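Local coordinates for membrane protein implicated in regulation of membrane protease activity (Corynebacterium glutamicum ATCC 13032, PDB 3CP0) that is of unknown molecular function but, through this soluble NfeD-like domain, probably helps to regulate membrane protease activity, at residues H27-L32 / V66-I71; P56-A61 / I77-A82. All blocks are in the same frame, centred on the assembly; numbering follows the deposited sequence.

How the contacts relate
From the N terminus the chain lays down strand 28-31, runs through strands 41-44 and 47-53, passes the loop that holds 56-61, and only then reaches strand 65-72. There contact 1 brings it back onto its first strand, closing a loop of 33 residues. Contact 2 opens within that loop and ends beyond it, on strand 75-80, so the two cross along the chain. They meet in space, their centres about 8 Å apart, because 66-71 and 77-82 run on neighbouring antiparallel strands; W79 N lies 2.8 Å from S67 O, a probable hydrogen bond. Contact 1 thus joins the two ends of the sheet order, while contact 2 ties the long connection to strand 75-80.

Contact 1: H27-L32 / V66-I71; sequences HRAEVL and VSVIDI. With ZN (zinc ion), chain B.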
ATOM      1  N   HIS A  27      -3.844  -8.304  -2.562  1.00 18.41           N
ATOM      2  CA  HIS A  27      -2.957  -8.014  -3.738  1.00 17.77           C
ATOM      3  C   HIS A  27      -1.608  -7.492  -3.279  1.00 18.05           C
ATOM      4  O   HIS A  27      -1.529  -6.728  -2.290  1.00 19.70           O
ATOM      5  CB  HIS A  27      -3.535  -6.886  -4.616  1.00 17.66           C
ATOM      6  CG  HIS A  27      -4.683  -7.298  -5.506  1.00 18.70           C
ATOM      7  ND1 HIS A  27      -5.687  -8.175  -5.119  1.00 18.68           N
ATOM      8  CD2 HIS A  27      -5.007  -6.879  -6.764  1.00 19.19           C
ATOM      9  CE1 HIS A  27      -6.568  -8.282  -6.104  1.00 22.19           C
ATOM     10  NE2 HIS A  27      -6.159  -7.527  -7.114  1.00 20.94           N
ATOM     11  N   ARG A  28      -0.559  -7.806  -4.026  1.00 18.61           N
ATOM     12  CA  ARG A  28       0.699  -7.084  -3.858  1.00 18.07           C
ATOM     13  C   ARG A  28       0.670  -5.738  -4.586  1.00 19.35           C
ATOM     14  O   ARG A  28      -0.129  -5.525  -5.538  1.00 19.98           O
ATOM     15  CB  ARG A  28       1.823  -7.950  -4.361  1.00 18.59           C
ATOM     16  CG  ARG A  28       1.999  -9.164  -3.371  1.00 20.33           C
ATOM     17  CD  ARG A  28       2.761 -10.201  -4.061  1.00 24.99           C
ATOM     18  NE  ARG A  28       2.906 -11.375  -3.201  1.00 25.54           N
ATOM     19  CZ  ARG A  28       2.003 -12.354  -3.104  1.00 30.77           C
ATOM     20  NH1 ARG A  28       0.866 -12.315  -3.838  1.00 26.41           N
ATOM     21  NH2 ARG A  28       2.246 -13.382  -2.302  1.00 31.26           N
ATOM     22  N   ALA A  29       1.588  -4.851  -4.218  1.00 18.47           N
ATOM     23  CA  ALA A  29       1.675  -3.541  -4.889  1.00 19.20           C
ATOM     24  C   ALA A  29       3.129  -3.086  -4.850  1.00 18.65           C
ATOM     25  O   ALA A  29       3.871  -3.424  -3.917  1.00 19.90           O
ATOM     26  CB  ALA A  29       0.776  -2.527  -4.174  1.00 19.33           C
ATOM     27  N   GLU A  30       3.456  -2.216  -5.780  1.00 18.05           N
ATOM     28  CA  GLU A  30       4.821  -1.715  -5.878  1.00 18.02           C
ATOM     29  C   GLU A  30       4.856  -0.271  -5.388  1.00 18.55           C
ATOM     30  O   GLU A  30       4.000   0.568  -5.767  1.00 18.17           O
ATOM     31  CB  GLU A  30       5.249  -1.816  -7.335  1.00 17.29           C
ATOM     32  CG  GLU A  30       6.617  -1.318  -7.534  1.00 20.59           C
ATOM     33  CD  GLU A  30       7.148  -1.510  -8.987  1.00 28.56           C
ATOM     34  OE1 GLU A  30       6.431  -2.049  -9.885  1.00 31.03           O
ATOM     35  OE2 GLU A  30       8.302  -1.117  -9.202  1.00 32.76           O
ATOM     36  N   VAL A  31       5.774   0.008  -4.464  1.00 17.73           N
ATOM     37  CA  VAL A  31       5.819   1.358  -3.873  1.00 18.20           C
ATOM     38  C   VAL A  31       6.363   2.362  -4.898  1.00 18.86           C
ATOM     39  O   VAL A  31       7.437   2.155  -5.483  1.00 18.74           O
ATOM     40  CB  VAL A  31       6.655   1.409  -2.590  1.00 18.87           C
ATOM     41  CG1 VAL A  31       6.755   2.871  -2.110  1.00 18.14           C
ATOM     42  CG2 VAL A  31       6.041   0.468  -1.460  1.00 17.98           C
ATOM     43  N   LEU A  32       5.585   3.418  -5.165  1.00 18.49           N
ATOM     44  CA  LEU A  32       6.030   4.493  -6.068  1.00 20.11           C
ATOM     45  C   LEU A  32       6.548   5.714  -5.348  1.00 20.55           C
ATOM     46  O   LEU A  32       7.446   6.399  -5.881  1.00 20.86           O
ATOM     47  CB  LEU A  32       4.891   4.967  -7.004  1.00 20.19           C
ATOM     48  CG  LEU A  32       4.231   3.871  -7.827  1.00 25.20           C
ATOM     49  CD1 LEU A  32       3.109   4.456  -8.656  1.00 28.32           C
ATOM     50  CD2 LEU A  32       5.250   3.144  -8.724  1.00 25.79           C
ATOM     51  N   VAL A  66       4.991  -4.509  -1.497  1.00 17.18           N
ATOM     52  CA  VAL A  66       4.213  -4.695  -0.271  1.00 17.19           C
ATOM     53  C   VAL A  66       2.939  -5.493  -0.568  1.00 17.95           C
ATOM     54  O   VAL A  66       2.610  -5.732  -1.756  1.00 18.15           O
ATOM     55  CB  VAL A  66       3.830  -3.300   0.292  1.00 18.02           C
ATOM     56  CG1 VAL A  66       5.141  -2.585   0.676  1.00 16.93           C
ATOM     57  CG2 VAL A  66       3.088  -2.454  -0.805  1.00 20.03           C
ATOM     58  N   SER A  67       2.246  -5.912   0.487  1.00 17.46           N
ATOM     59  CA  SER A  67       0.974  -6.610   0.382  1.00 18.04           C
ATOM     60  C   SER A  67      -0.104  -5.671   0.926  1.00 18.62           C
ATOM     61  O   SER A  67       0.065  -5.049   2.007  1.00 19.99           O
ATOM     62  CB  SER A  67       0.984  -7.923   1.209  1.00 21.02           C
ATOM     63  OG  SER A  67       1.582  -8.955   0.395  1.00 22.82           O
ATOM     64  N   VAL A  68      -1.197  -5.566   0.182  1.00 17.20           N
ATOM     65  CA  VAL A  68      -2.368  -4.785   0.663  1.00 17.42           C
ATOM     66  C   VAL A  68      -3.133  -5.645   1.658  1.00 17.30           C
ATOM     67  O   VAL A  68      -3.593  -6.741   1.318  1.00 18.04           O
ATOM     68  CB  VAL A  68      -3.301  -4.356  -0.505  1.00 19.38           C
ATOM     69  CG1 VAL A  68      -4.497  -3.576   0.043  1.00 18.78           C
ATOM     70  CG2 VAL A  68      -2.506  -3.501  -1.545  1.00 19.50           C
ATOM     71  N   ILE A  69      -3.200  -5.192   2.907  1.00 16.86           N
ATOM     72  CA  ILE A  69      -3.896  -5.987   3.934  1.00 15.35           C
ATOM     73  C   ILE A  69      -5.224  -5.414   4.425  1.00 16.94           C
ATOM     74  O   ILE A  69      -5.928  -6.000   5.208  1.00 17.19           O
ATOM     75  CB  ILE A  69      -2.893  -6.392   5.119  1.00 18.46           C
ATOM     76  CG1 ILE A  69      -2.218  -5.156   5.722  1.00 17.95           C
ATOM     77  CG2 ILE A  69      -1.832  -7.338   4.594  1.00 20.47           C
ATOM     78  CD1 ILE A  69      -3.179  -4.233   6.411  1.00 19.71           C
ATOM     79  N   ASP A  70      -5.523  -4.228   3.944  1.00 16.34           N
ATOM     80  CA  ASP A  70      -6.798  -3.560   4.260  1.00 16.85           C
ATOM     81  C   ASP A  70      -6.984  -2.409   3.294  1.00 18.54           C
ATOM     82  O   ASP A  70      -6.056  -1.966   2.658  1.00 17.99           O
ATOM     83  CB  ASP A  70      -6.778  -3.076   5.707  1.00 16.62           C
ATOM     84  CG  ASP A  70      -8.188  -2.693   6.207  1.00 23.29           C
ATOM     85  OD1 ASP A  70      -9.225  -2.973   5.526  1.00 24.37           O
ATOM     86  OD2 ASP A  70      -8.190  -2.016   7.255  1.00 26.95           O
ATOM     87  N   ILE A  71      -8.219  -1.952   3.150  1.00 19.87           N
ATOM     88  CA  ILE A  71      -8.498  -0.751   2.346  1.00 21.57           C
ATOM     89  C   ILE A  71      -9.384   0.086   3.251  1.00 22.94           C
ATOM     90  O   ILE A  71     -10.400  -0.421   3.794  1.00 23.43           O
ATOM     91  CB  ILE A  71      -9.267  -1.078   1.077  1.00 22.46           C
ATOM     92  CG1 ILE A  71      -8.454  -1.887   0.058  1.00 25.87           C
ATOM     93  CG2 ILE A  71      -9.778   0.249   0.403  1.00 24.92           C
ATOM     94  CD1 ILE A  71      -7.537  -1.133  -0.894  1.00 29.27           C
TER
HETATM   95 ZN    ZN B 101      -7.061  -7.227  -8.927  1.00 21.57          ZN
HETATM   96  O   HOH W   1      -9.142  -7.265  -8.490  1.00 24.98           O
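The carbonyl oxygen V66 O is approached by two neighbours in 27-32: A29 N donates a hydrogen bond of 2.8 Å to it, tilted 29° from the carbonyl plane, and R28 CA adds a CH...O contact of 3.1 Å. This antiparallel pairing joins strand 28-31 to strand 65-72, the first and fourth in the chain and the two ends of the sheet order, as expected in an OB-fold barrel with strand order 1-2-3-5-4. The two segments' strand axes run at 124°, far from straight antiparallel, and the ladder is correspondingly short: R28 faces S67 as a non-hydrogen-bonded pair and A29 faces V66 as a hydrogen-bonded one. Two further bonds are straighter, V66 N to A29 O and V68 N to H27 O, the latter 2.8 Å long with 172° at the hydrogen.

A29 and V66 turn their side chains to the same buried side, where V42, F60 and V78 also pack. V66 CG2 sits between its own backbone N and carbonyl carbon, which brings it to 3.4 Å from A29 O; V66 CG1, anti to the carbonyl carbon, meets V31 CG2 at 3.8 Å, the two side chains crossing at about a right angle. On the other face the R28 chain passes S67 with R28 CG 3.8 Å from S67 OG, but its NE makes a salt bridge with E81, while S67 OG is bonded to A82 N. Further on, I69 and D70 both face I77 in a classic beta bulge. At the start of 27-32, the H27 ring leads away from 66-71 and binds a zinc ion that D45 and a water share, with H27 NE2 2.0 Å from the metal.

Contact 2: P56-A61 / I77-A82; sequences PTHTFA and IVWKEA
The 56-61 backbone has no regular structure and stays well clear of strand 77-80, the nearest CA atoms, those of F60 and W79, being 8.5 Å apart, so side chains must bridge the gap. Three aromatic rings do so, H58, F60 and W79 forming a cluster. The W79 CB points away from the loop, yet CG lies anti to the backbone N (chi1 -164°) and the indole swings its six-membered ring back between the strand and the loop. There its edge meets the face of H58 in a T-shaped pair, planes at 63° and centroids 5.0 Å apart; W79 CZ3 comes within 3.7 Å of H58 CB. W79 CE3 lies 3.6 Å from F60 CZ, at the edge of the phenyl ring and in its plane, while H58 CD2 sits over one F60 face, offset toward the rim.

H58 and F60 belong to the connection between the third and fourth strands of the OB-fold, a link that in many relatives carries a helix but here is a helix-free loop. F60, buried, points inward from it: its side chain slides past that of V78 in the opposite direction, F60 CD2 lying 4.2 Å from V78 CG2, and the ring also touches V31 and V66, which is consistent with its covering one end of the barrel. On the outer side K80, its chain extended beyond CG, crosses H58 at about a right angle, K80 CE lying 4.0 Å from H58 CE1, and K80 CG lies above one face of the W79 ring, offset toward its rim. A zinc ion is bound by H58 ND1, a site distinct from the one held by H27.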
ATOM      1  N   PRO A  56       2.536   2.643  11.606  1.00 21.68           N
ATOM      2  CA  PRO A  56       3.047   3.951  11.163  1.00 23.38           C
ATOM      3  C   PRO A  56       4.524   4.211  11.510  1.00 23.76           C
ATOM      4  O   PRO A  56       5.062   5.243  11.088  1.00 26.34           O
ATOM      5  CB  PRO A  56       2.168   4.953  11.935  1.00 23.83           C
ATOM      6  CG  PRO A  56       1.787   4.201  13.200  1.00 25.65           C
ATOM      7  CD  PRO A  56       1.490   2.803  12.647  1.00 23.66           C
ATOM      8  N   THR A  57       5.175   3.344  12.279  1.00 20.07           N
ATOM      9  CA  THR A  57       6.625   3.547  12.483  1.00 20.56           C
ATOM     10  C   THR A  57       7.463   2.947  11.343  1.00 20.17           C
ATOM     11  O   THR A  57       8.703   3.110  11.320  1.00 18.63           O
ATOM     12  CB  THR A  57       7.099   3.000  13.824  1.00 21.27           C
ATOM     13  OG1 THR A  57       6.958   1.572  13.827  1.00 24.73           O
ATOM     14  CG2 THR A  57       6.228   3.541  14.952  1.00 23.44           C
ATOM     15  N   HIS A  58       6.836   2.195  10.435  1.00 18.19           N
ATOM     16  CA  HIS A  58       7.621   1.478   9.438  1.00 20.02           C
ATOM     17  C   HIS A  58       7.462   2.134   8.081  1.00 21.79           C
ATOM     18  O   HIS A  58       6.340   2.267   7.626  1.00 26.18           O
ATOM     19  CB  HIS A  58       7.162   0.002   9.379  1.00 20.12           C
ATOM     20  CG  HIS A  58       7.977  -0.861   8.472  1.00 20.85           C
ATOM     21  ND1 HIS A  58       8.842  -1.803   8.947  1.00 20.21           N
ATOM     22  CD2 HIS A  58       8.061  -0.940   7.119  1.00 19.47           C
ATOM     23  CE1 HIS A  58       9.460  -2.422   7.965  0.50 14.05           C
ATOM     24  NE2 HIS A  58       9.015  -1.907   6.835  1.00 19.37           N
ATOM     25  N   THR A  59       8.555   2.501   7.421  1.00 20.59           N
ATOM     26  CA  THR A  59       8.449   3.100   6.095  1.00 20.51           C
ATOM     27  C   THR A  59       8.870   2.043   5.056  1.00 21.43           C
ATOM     28  O   THR A  59       9.851   1.286   5.264  1.00 21.79           O
ATOM     29  CB  THR A  59       9.402   4.324   6.007  1.00 23.58           C
ATOM     30  OG1 THR A  59       8.937   5.332   6.917  1.00 25.05           O
ATOM     31  CG2 THR A  59       9.410   4.925   4.615  1.00 25.57           C
ATOM     32  N   PHE A  60       8.127   1.998   3.955  1.00 19.51           N
ATOM     33  CA  PHE A  60       8.451   1.168   2.798  1.00 18.47           C
ATOM     34  C   PHE A  60       8.983   2.096   1.724  1.00 19.66           C
ATOM     35  O   PHE A  60       8.274   3.013   1.252  1.00 20.56           O
ATOM     36  CB  PHE A  60       7.179   0.415   2.311  1.00 18.56           C
ATOM     37  CG  PHE A  60       6.689  -0.581   3.296  1.00 19.25           C
ATOM     38  CD1 PHE A  60       7.295  -1.826   3.389  1.00 19.04           C
ATOM     39  CD2 PHE A  60       5.608  -0.279   4.123  1.00 18.36           C
ATOM     40  CE1 PHE A  60       6.842  -2.782   4.316  1.00 23.31           C
ATOM     41  CE2 PHE A  60       5.135  -1.199   5.067  1.00 20.45           C
ATOM     42  CZ  PHE A  60       5.746  -2.455   5.147  1.00 20.25           C
ATOM     43  N   ALA A  61      10.215   1.870   1.292  1.00 18.68           N
ATOM     44  CA  ALA A  61      10.793   2.816   0.350  1.00 20.90           C
ATOM     45  C   ALA A  61      10.345   2.528  -1.105  1.00 20.74           C
ATOM     46  O   ALA A  61       9.947   1.403  -1.428  1.00 20.00           O
ATOM     47  CB  ALA A  61      12.330   2.718   0.440  1.00 20.89           C
ATOM     48  N   ILE A  77      -3.941   0.000   2.811  1.00 17.11           N
ATOM     49  CA  ILE A  77      -3.103  -0.141   3.988  1.00 16.65           C
ATOM     50  C   ILE A  77      -2.219  -1.362   3.729  1.00 17.23           C
ATOM     51  O   ILE A  77      -2.702  -2.487   3.440  1.00 17.44           O
ATOM     52  CB  ILE A  77      -3.944  -0.410   5.281  1.00 16.67           C
ATOM     53  CG1 ILE A  77      -5.101   0.589   5.463  1.00 17.88           C
ATOM     54  CG2 ILE A  77      -3.090  -0.373   6.566  1.00 18.45           C
ATOM     55  CD1 ILE A  77      -4.627   2.029   5.337  1.00 19.32           C
ATOM     56  N   VAL A  78      -0.933  -1.111   3.811  1.00 17.14           N
ATOM     57  CA  VAL A  78       0.062  -2.119   3.342  1.00 16.75           C
ATOM     58  C   VAL A  78       1.006  -2.618   4.392  1.00 18.01           C
ATOM     59  O   VAL A  78       1.316  -1.925   5.405  1.00 17.17           O
ATOM     60  CB  VAL A  78       0.861  -1.571   2.140  1.00 16.90           C
ATOM     61  CG1 VAL A  78      -0.134  -1.114   0.996  1.00 18.51           C
ATOM     62  CG2 VAL A  78       1.772  -0.422   2.529  1.00 18.45           C
ATOM     63  N   TRP A  79       1.495  -3.829   4.149  1.00 16.57           N
ATOM     64  CA  TRP A  79       2.497  -4.412   5.042  1.00 16.96           C
ATOM     65  C   TRP A  79       3.490  -5.236   4.229  1.00 17.77           C
ATOM     66  O   TRP A  79       3.514  -5.196   2.987  1.00 18.67           O
ATOM     67  CB  TRP A  79       1.838  -5.213   6.159  1.00 18.43           C
ATOM     68  CG  TRP A  79       2.762  -5.533   7.332  1.00 19.90           C
ATOM     69  CD1 TRP A  79       3.017  -6.762   7.882  1.00 22.13           C
ATOM     70  CD2 TRP A  79       3.543  -4.577   8.081  1.00 17.81           C
ATOM     71  NE1 TRP A  79       3.947  -6.641   8.934  1.00 20.88           N
ATOM     72  CE2 TRP A  79       4.272  -5.313   9.074  1.00 21.12           C
ATOM     73  CE3 TRP A  79       3.694  -3.185   8.014  1.00 19.32           C
ATOM     74  CZ2 TRP A  79       5.156  -4.681   9.990  1.00 20.92           C
ATOM     75  CZ3 TRP A  79       4.602  -2.570   8.926  1.00 20.87           C
ATOM     76  CH2 TRP A  79       5.277  -3.321   9.894  1.00 20.95           C
ATOM     77  N   LYS A  80       4.358  -5.938   4.939  1.00 19.30           N
ATOM     78  CA  LYS A  80       5.399  -6.745   4.329  1.00 18.36           C
ATOM     79  C   LYS A  80       4.762  -7.733   3.354  1.00 20.74           C
ATOM     80  O   LYS A  80       3.689  -8.298   3.626  1.00 20.47           O
ATOM     81  CB  LYS A  80       6.122  -7.477   5.463  1.00 18.84           C
ATOM     82  CG  LYS A  80       6.983  -6.471   6.298  1.00 18.96           C
ATOM     83  CD  LYS A  80       7.611  -7.206   7.474  1.00 22.93           C
ATOM     84  CE  LYS A  80       8.457  -6.237   8.354  1.00 21.42           C
ATOM     85  NZ  LYS A  80       9.246  -7.069   9.330  1.00 26.67           N
ATOM     86  N   GLU A  81       5.472  -7.975   2.256  1.00 21.30           N
ATOM     87  CA  GLU A  81       4.965  -8.878   1.253  1.00 23.99           C
ATOM     88  C   GLU A  81       4.786 -10.275   1.837  1.00 26.91           C
ATOM     89  O   GLU A  81       5.664 -10.812   2.545  1.00 25.69           O
ATOM     90  CB  GLU A  81       5.927  -8.907   0.057  1.00 24.36           C
ATOM     91  CG  GLU A  81       5.324  -9.588  -1.091  1.00 23.01           C
ATOM     92  CD  GLU A  81       6.280  -9.928  -2.228  1.00 22.71           C
ATOM     93  OE1 GLU A  81       7.518  -9.599  -2.183  1.00 24.00           O
ATOM     94  OE2 GLU A  81       5.790 -10.574  -3.181  1.00 24.59           O
ATOM     95  N   ALA A  82       3.608 -10.850   1.576  1.00 31.43           N
ATOM     96  CA  ALA A  82       3.295 -12.282   1.794  1.00 35.01           C
ATOM     97  C   ALA A  82       1.997 -12.370   2.534  1.00 37.34           C
ATOM     98  O   ALA A  82       0.997 -11.913   1.989  1.00 40.97           O
ATOM     99  CB  ALA A  82       4.407 -13.073   2.521  1.00 37.05           C
TER